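Local coordinates for protein beta-glucuronidase (uncultured Clostridium sp., PDB 6U7J) that hydrolyses beta-D-glucuronides as a gut-microbial glycosyl hydrolase of family 2, and is probably among the enzymes that reactivate estrogens by removing glucuronic acid, at residues B[28-33]-B[68-73]; B[35-40]-B[74-79]. One frame throughout, in Å; residues are numbered along the deposited sequence.

Contact 1 of 2, residues B[28-33]-B[68-73]; sequences WKFKRD and QELRDH
Apolar contact between strand 20-32 and helix 68-71 rests on Phe30 and Leu70, whose side chains approach from opposite directions. Leu70 CD1 meets the rim of the phenyl ring near its plane, 3.8 Å from Phe30 CE1, and Leu70 CD2 lies 4.0 Å from the same Phe30 CE1. Elsewhere round that ring stand Tyr61 and, in an edge-to-face pair, Tyr79. The aliphatic part of Arg32 continues the apolar surface: its CD is 4.1 Å from Leu70 CD1.

A CH-pi contact comes next. Arg32 CB sits over one face of the His73 imidazole, 4.3 Å from the ring centroid and 15° off its normal, while Arg32 CD reaches to 3.5 Å from His73 ND1. With chi1 of His73 at 178°, CG lies opposite the backbone nitrogen, and the imidazole comes against Arg32; His73 NE2 is hydrogen-bonded to the carbonyl O of Trp76.

This is the sugar-binding domain of a family 2 glycosyl hydrolase, a beta-sandwich, and the short helix packs beside one end of a strand of its antiparallel sheet.

Electrostatic contact is looser. Arg32 runs extended from CG to NE, and its NH2 makes a long salt bridge of 3.6 Å to Glu69 OE2, the guanidinium and carboxylate planes 59° apart; Glu69 CB lies over one guanidinium face. No hydrogen bond joins the segments. Within 68-73, Arg71 grips Asp72 side-on through NE and NH2, Asp72 OD2 also accepts from Gln68 NE2, and Arg71 NH1 reaches Glu520 O of the second subunit.

Contact 2 of 2, residues B[35-40]-B[74-79]; sequences YYKQGF and VGWVWY
Phe40 packs its ring against the indoles of both Trp76 and Trp78, its edge to one and its face to the other, forming an aromatic cluster that packs helix 38-41 onto strand 76-85 in the beta-sandwich of the sugar-binding domain. Against Trp76 the geometry is edge-to-face: the phenyl edge points at the indole face, with planes at 75° and centroids of the six-membered rings 5.0 Å apart, and Phe40 CE2 comes to 3.6 Å from Trp76 CD2. Toward Trp78 the roles reverse. Here the indole edge is directed at a Phe40 face in an offset edge-to-face pair with planes at 67°, and Trp78 CH2 is 3.5 Å from Phe40 CE1. Residues 76 and 78 are two apart on the strand and so face the same side; in both, CG is anti to the carbonyl carbon (chi1 -67°), which brings both indoles against Phe40.

Trp78 also lies against the helix backbone: its CZ2 is 3.4 Å from Gly39 C, and its NE1 is 3.5 Å from Gly39 CA. At the other end of the cluster, Tyr36 CE1 touches the rim of Trp76 near CD1, and Lys37 CG lies over the centre of the Tyr36 ring.

Farther out, a type II turn from Tyr35 to Gln38 leads into the helix, with Lys37 at the N-cap position. Asp33 OD1 accepts a hydrogen bond from Gly39 N, which helps to place the helix start, while Ala142 of strand 135-144 and Val106 and Tyr108 of strand 104-109 also touch Phe40. Direct hydrogen bonds between the segments are absent, and water bridges them instead. One water accepts from Lys37 N and Trp76 N; another accepts from Phe40 N and, at 3.1 Å, from Trp78 NE1 in the indole plane.

The two contacts have centres 9 Å apart and lie in the sugar-binding domain, on the same side of the chain's centre. Their segments alternate along the chain, in the order 28-33, 35-40, 68-73, 74-79, so each continuous piece, 28-40 and 68-79, contributes to both. Strands 20-32 and 76-85, antiparallel neighbours in one sheet, join them directly: Lys31 O is 2.7 Å from Trp78 N, a probable hydrogen bond. The result is one continuous patch in which helix 38-41, following the first strand, packs on the second strand, and helix 68-71, preceding the second, packs on the first, the latter helix touching the second subunit.

Contact 1 of 2, residues B[28-33]-B[68-73]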
loop_
_atom_site.group_PDB
_atom_site.type_symbol
_atom_site.label_atom_id
_atom_site.label_comp_id
_atom_site.label_asym_id
_atom_site.label_seq_id
_atom_site.Cartn_x
_atom_site.Cartn_y
_atom_site.Cartn_z
ATOM N N TRP B 28 -23.825 19.610 -16.827
ATOM C CA TRP B 28 -24.187 21.021 -16.816
ATOM C C TRP B 28 -22.958 21.875 -17.102
ATOM O O TRP B 28 -21.817 21.409 -17.027
ATOM C CB TRP B 28 -24.758 21.440 -15.455
ATOM C CG TRP B 28 -26.046 20.793 -15.026
ATOM C CD1 TRP B 28 -26.405 19.483 -15.161
ATOM C CD2 TRP B 28 -27.137 21.448 -14.364
ATOM N NE1 TRP B 28 -27.662 19.282 -14.619
ATOM C CE2 TRP B 28 -28.128 20.472 -14.123
ATOM C CE3 TRP B 28 -27.367 22.767 -13.950
ATOM C CZ2 TRP B 28 -29.336 20.773 -13.496
ATOM C CZ3 TRP B 28 -28.558 23.062 -13.325
ATOM C CH2 TRP B 28 -29.531 22.066 -13.100
ATOM N N LYS B 29 -23.195 23.155 -17.380
ATOM C CA LYS B 29 -22.109 24.123 -17.454
ATOM C C LYS B 29 -21.890 24.732 -16.077
ATOM O O LYS B 29 -22.816 24.821 -15.268
ATOM C CB LYS B 29 -22.405 25.218 -18.482
ATOM C CG LYS B 29 -22.569 24.689 -19.902
ATOM C CD LYS B 29 -21.297 23.950 -20.314
ATOM C CE LYS B 29 -21.390 23.323 -21.703
ATOM N NZ LYS B 29 -20.038 22.903 -22.208
ATOM N N PHE B 30 -20.657 25.169 -15.823
ATOM C CA PHE B 30 -20.241 25.479 -14.464
ATOM C C PHE B 30 -19.134 26.518 -14.480
ATOM O O PHE B 30 -18.240 26.481 -15.326
ATOM C CB PHE B 30 -19.773 24.189 -13.773
ATOM C CG PHE B 30 -19.202 24.368 -12.391
ATOM C CD1 PHE B 30 -17.899 24.832 -12.203
ATOM C CD2 PHE B 30 -19.941 23.960 -11.276
ATOM C CE1 PHE B 30 -17.369 24.951 -10.921
ATOM C CE2 PHE B 30 -19.413 24.062 -9.999
ATOM C CZ PHE B 30 -18.124 24.556 -9.816
ATOM N N LYS B 31 -19.179 27.408 -13.496
ATOM C CA LYS B 31 -18.160 28.418 -13.298
ATOM C C LYS B 31 -18.170 28.801 -11.828
ATOM O O LYS B 31 -19.238 28.882 -11.214
ATOM C CB LYS B 31 -18.429 29.652 -14.176
ATOM C CG LYS B 31 -17.361 30.717 -14.085
ATOM C CD LYS B 31 -17.400 31.664 -15.293
ATOM C CE LYS B 31 -18.610 32.550 -15.265
ATOM N NZ LYS B 31 -18.519 33.589 -16.340
ATOM N N ARG B 32 -16.994 29.052 -11.267
ATOM C CA ARG B 32 -16.921 29.545 -9.903
ATOM C C ARG B 32 -16.732 31.055 -9.882
ATOM O O ARG B 32 -16.263 31.659 -10.846
ATOM C CB ARG B 32 -15.782 28.853 -9.148
ATOM C CG ARG B 32 -14.431 29.365 -9.458
ATOM C CD ARG B 32 -13.427 28.912 -8.398
ATOM N NE ARG B 32 -12.092 28.881 -8.976
ATOM C CZ ARG B 32 -11.184 29.840 -8.832
ATOM N NH1 ARG B 32 -11.460 30.906 -8.101
ATOM N NH2 ARG B 32 -9.989 29.716 -9.412
ATOM N N ASP B 33 -17.115 31.664 -8.762
ATOM C CA ASP B 33 -16.771 33.060 -8.508
ATOM C C ASP B 33 -15.260 33.229 -8.387
ATOM O O ASP B 33 -14.581 32.422 -7.739
ATOM C CB ASP B 33 -17.420 33.544 -7.209
ATOM C CG ASP B 33 -18.874 33.983 -7.386
ATOM O OD1 ASP B 33 -19.339 34.115 -8.544
ATOM O OD2 ASP B 33 -19.547 34.196 -6.349
ATOM N N GLN B 68 -6.618 22.861 -7.599
ATOM C CA GLN B 68 -6.726 23.022 -6.150
ATOM C C GLN B 68 -7.647 24.187 -5.766
ATOM O O GLN B 68 -8.369 24.107 -4.762
ATOM C CB GLN B 68 -5.326 23.207 -5.565
ATOM C CG GLN B 68 -5.280 23.634 -4.114
ATOM C CD GLN B 68 -5.221 25.145 -3.960
ATOM O OE1 GLN B 68 -4.571 25.833 -4.756
ATOM N NE2 GLN B 68 -5.912 25.674 -2.939
ATOM N N GLU B 69 -7.653 25.266 -6.551
ATOM C CA GLU B 69 -8.474 26.419 -6.197
ATOM C C GLU B 69 -9.958 26.090 -6.221
ATOM O O GLU B 69 -10.724 26.606 -5.398
ATOM C CB GLU B 69 -8.174 27.591 -7.125
ATOM C CG GLU B 69 -6.884 28.292 -6.778
ATOM C CD GLU B 69 -6.177 28.821 -7.996
ATOM O OE1 GLU B 69 -5.271 28.115 -8.510
ATOM O OE2 GLU B 69 -6.527 29.940 -8.436
ATOM N N LEU B 70 -10.393 25.241 -7.147
ATOM C CA LEU B 70 -11.790 24.830 -7.134
ATOM C C LEU B 70 -12.070 23.861 -5.978
ATOM O O LEU B 70 -13.090 23.988 -5.288
ATOM C CB LEU B 70 -12.168 24.221 -8.483
ATOM C CG LEU B 70 -13.642 23.815 -8.583
ATOM C CD1 LEU B 70 -14.548 25.009 -8.320
ATOM C CD2 LEU B 70 -13.962 23.175 -9.930
ATOM N N ARG B 71 -11.163 22.910 -5.722
ATOM C CA ARG B 71 -11.349 22.002 -4.587
ATOM C C ARG B 71 -11.528 22.768 -3.277
ATOM O O ARG B 71 -12.421 22.446 -2.483
ATOM C CB ARG B 71 -10.167 21.030 -4.483
ATOM C CG ARG B 71 -10.314 19.958 -3.364
ATOM C CD ARG B 71 -8.940 19.293 -3.011
ATOM N NE ARG B 71 -8.022 20.244 -2.380
ATOM C CZ ARG B 71 -6.685 20.142 -2.341
ATOM N NH1 ARG B 71 -6.052 19.112 -2.899
ATOM N NH2 ARG B 71 -5.975 21.092 -1.734
ATOM N N ASP B 72 -10.727 23.808 -3.053
ATOM C CA ASP B 72 -10.711 24.555 -1.801
ATOM C C ASP B 72 -11.563 25.830 -1.842
ATOM O O ASP B 72 -11.426 26.679 -0.958
ATOM C CB ASP B 72 -9.274 24.926 -1.440
ATOM C CG ASP B 72 -8.369 23.699 -1.270
ATOM O OD1 ASP B 72 -8.878 22.567 -1.066
ATOM O OD2 ASP B 72 -7.136 23.885 -1.332
ATOM N N HIS B 73 -12.430 25.976 -2.840
ATOM C CA HIS B 73 -13.194 27.210 -3.042
ATOM C C HIS B 73 -14.066 27.560 -1.831
ATOM O O HIS B 73 -14.748 26.703 -1.261
ATOM C CB HIS B 73 -14.056 27.055 -4.298
ATOM C CG HIS B 73 -14.931 28.234 -4.602
ATOM N ND1 HIS B 73 -14.438 29.428 -5.081
ATOM C CD2 HIS B 73 -16.277 28.387 -4.529
ATOM C CE1 HIS B 73 -15.439 30.271 -5.278
ATOM N NE2 HIS B 73 -16.567 29.664 -4.949
#

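Contact 2 of 2, residues B[35-40]-B[74-79]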
loop_
_atom_site.group_PDB
_atom_site.type_symbol
_atom_site.label_atom_id
_atom_site.label_comp_id
_atom_site.label_asym_id
_atom_site.label_seq_id
_atom_site.Cartn_x
_atom_site.Cartn_y
_atom_site.Cartn_z
ATOM N N TYR B 35 -14.192 36.254 -7.121
ATOM C CA TYR B 35 -14.131 36.957 -5.847
ATOM C C TYR B 35 -15.489 36.780 -5.190
ATOM O O TYR B 35 -16.442 36.322 -5.823
ATOM C CB TYR B 35 -13.744 38.440 -6.017
ATOM C CG TYR B 35 -14.706 39.240 -6.877
ATOM C CD1 TYR B 35 -15.870 39.778 -6.338
ATOM C CD2 TYR B 35 -14.449 39.458 -8.224
ATOM C CE1 TYR B 35 -16.749 40.513 -7.116
ATOM C CE2 TYR B 35 -15.332 40.191 -9.016
ATOM C CZ TYR B 35 -16.472 40.718 -8.454
ATOM O OH TYR B 35 -17.359 41.436 -9.235
ATOM N N TYR B 36 -15.574 37.133 -3.909
ATOM C CA TYR B 36 -16.797 36.878 -3.153
ATOM C C TYR B 36 -18.004 37.535 -3.820
ATOM O O TYR B 36 -18.027 38.754 -4.025
ATOM C CB TYR B 36 -16.643 37.379 -1.720
ATOM C CG TYR B 36 -17.816 37.014 -0.844
ATOM C CD1 TYR B 36 -18.283 35.707 -0.790
ATOM C CD2 TYR B 36 -18.460 37.976 -0.073
ATOM C CE1 TYR B 36 -19.368 35.361 0.013
ATOM C CE2 TYR B 36 -19.551 37.641 0.736
ATOM C CZ TYR B 36 -20.002 36.333 0.771
ATOM O OH TYR B 36 -21.085 35.993 1.568
ATOM N N LYS B 37 -18.986 36.706 -4.184
ATOM C CA LYS B 37 -20.275 37.105 -4.751
ATOM C C LYS B 37 -20.161 37.750 -6.139
ATOM O O LYS B 37 -21.077 38.463 -6.560
ATOM C CB LYS B 37 -21.035 38.028 -3.786
ATOM C CG LYS B 37 -21.581 37.289 -2.554
ATOM C CD LYS B 37 -22.577 38.137 -1.765
ATOM C CE LYS B 37 -21.939 39.448 -1.307
ATOM N NZ LYS B 37 -22.938 40.485 -0.893
ATOM N N GLN B 38 -19.083 37.471 -6.884
ATOM C CA GLN B 38 -18.912 38.054 -8.213
ATOM C C GLN B 38 -20.126 37.813 -9.101
ATOM O O GLN B 38 -20.610 38.732 -9.770
ATOM C CB GLN B 38 -17.663 37.496 -8.887
ATOM C CG GLN B 38 -17.531 37.952 -10.340
ATOM C CD GLN B 38 -16.256 37.456 -10.985
ATOM O OE1 GLN B 38 -15.689 36.444 -10.568
ATOM N NE2 GLN B 38 -15.787 38.174 -11.999
ATOM N N GLY B 39 -20.640 36.577 -9.113
ATOM C CA GLY B 39 -21.782 36.267 -9.963
ATOM C C GLY B 39 -23.000 37.128 -9.673
ATOM O O GLY B 39 -23.706 37.554 -10.594
ATOM N N PHE B 40 -23.285 37.370 -8.391
ATOM C CA PHE B 40 -24.417 38.222 -8.040
ATOM C C PHE B 40 -24.134 39.667 -8.418
ATOM O O PHE B 40 -25.012 40.365 -8.940
ATOM C CB PHE B 40 -24.728 38.130 -6.543
ATOM C CG PHE B 40 -25.122 36.758 -6.076
ATOM C CD1 PHE B 40 -26.145 36.066 -6.689
ATOM C CD2 PHE B 40 -24.458 36.164 -5.012
ATOM C CE1 PHE B 40 -26.503 34.793 -6.254
ATOM C CE2 PHE B 40 -24.809 34.895 -4.567
ATOM C CZ PHE B 40 -25.831 34.205 -5.190
ATOM N N VAL B 74 -14.029 28.829 -1.430
ATOM C CA VAL B 74 -14.923 29.363 -0.411
ATOM C C VAL B 74 -15.860 30.367 -1.075
ATOM O O VAL B 74 -15.406 31.351 -1.671
ATOM C CB VAL B 74 -14.148 30.005 0.745
ATOM C CG1 VAL B 74 -15.115 30.746 1.674
ATOM C CG2 VAL B 74 -13.379 28.929 1.529
ATOM N N GLY B 75 -17.163 30.122 -0.980
ATOM C CA GLY B 75 -18.137 31.030 -1.571
ATOM C C GLY B 75 -19.143 30.382 -2.509
ATOM O O GLY B 75 -19.689 29.309 -2.210
ATOM N N TRP B 76 -19.364 31.004 -3.667
ATOM C CA TRP B 76 -20.439 30.625 -4.572
ATOM C C TRP B 76 -19.891 30.118 -5.900
ATOM O O TRP B 76 -18.858 30.585 -6.389
ATOM C CB TRP B 76 -21.384 31.808 -4.846
ATOM C CG TRP B 76 -22.163 32.215 -3.630
ATOM C CD1 TRP B 76 -21.749 33.044 -2.625
ATOM C CD2 TRP B 76 -23.483 31.785 -3.279
ATOM N NE1 TRP B 76 -22.735 33.151 -1.668
ATOM C CE2 TRP B 76 -23.808 32.390 -2.051
ATOM C CE3 TRP B 76 -24.417 30.941 -3.884
ATOM C CZ2 TRP B 76 -25.040 32.191 -1.419
ATOM C CZ3 TRP B 76 -25.635 30.730 -3.252
ATOM C CH2 TRP B 76 -25.935 31.357 -2.030
ATOM N N VAL B 77 -20.626 29.183 -6.496
ATOM C CA VAL B 77 -20.383 28.723 -7.853
ATOM C C VAL B 77 -21.704 28.764 -8.610
ATOM O O VAL B 77 -22.777 28.913 -8.023
ATOM C CB VAL B 77 -19.770 27.306 -7.894
ATOM C CG1 VAL B 77 -18.468 27.274 -7.088
ATOM C CG2 VAL B 77 -20.767 26.259 -7.349
ATOM N N TRP B 78 -21.611 28.592 -9.929
ATOM C CA TRP B 78 -22.733 28.793 -10.834
ATOM C C TRP B 78 -22.866 27.591 -11.755
ATOM O O TRP B 78 -21.912 27.226 -12.454
ATOM C CB TRP B 78 -22.536 30.082 -11.645
ATOM C CG TRP B 78 -22.609 31.264 -10.756
ATOM C CD1 TRP B 78 -21.605 31.785 -9.991
ATOM C CD2 TRP B 78 -23.771 32.048 -10.485
ATOM N NE1 TRP B 78 -22.070 32.857 -9.262
ATOM C CE2 TRP B 78 -23.399 33.041 -9.549
ATOM C CE3 TRP B 78 -25.097 32.003 -10.934
ATOM C CZ2 TRP B 78 -24.304 33.994 -9.067
ATOM C CZ3 TRP B 78 -25.992 32.954 -10.460
ATOM C CH2 TRP B 78 -25.587 33.940 -9.539
ATOM N N TYR B 79 -24.036 26.972 -11.740
ATOM C CA TYR B 79 -24.393 25.900 -12.653
ATOM C C TYR B 79 -25.437 26.406 -13.636
ATOM O O TYR B 79 -26.277 27.246 -13.290
ATOM C CB TYR B 79 -25.007 24.716 -11.919
ATOM C CG TYR B 79 -24.103 23.848 -11.064
ATOM C CD1 TYR B 79 -23.794 22.552 -11.462
ATOM C CD2 TYR B 79 -23.617 24.291 -9.838
ATOM C CE1 TYR B 79 -23.001 21.728 -10.686
ATOM C CE2 TYR B 79 -22.823 23.462 -9.041
ATOM C CZ TYR B 79 -22.517 22.185 -9.482
ATOM O OH TYR B 79 -21.737 21.338 -8.723
HETATM O O HOH W 1 -22.933 34.540 0.942
HETATM O O HOH W 2 -18.466 33.697 -3.982
HETATM O O HOH W 3 -21.851 34.955 -7.006
#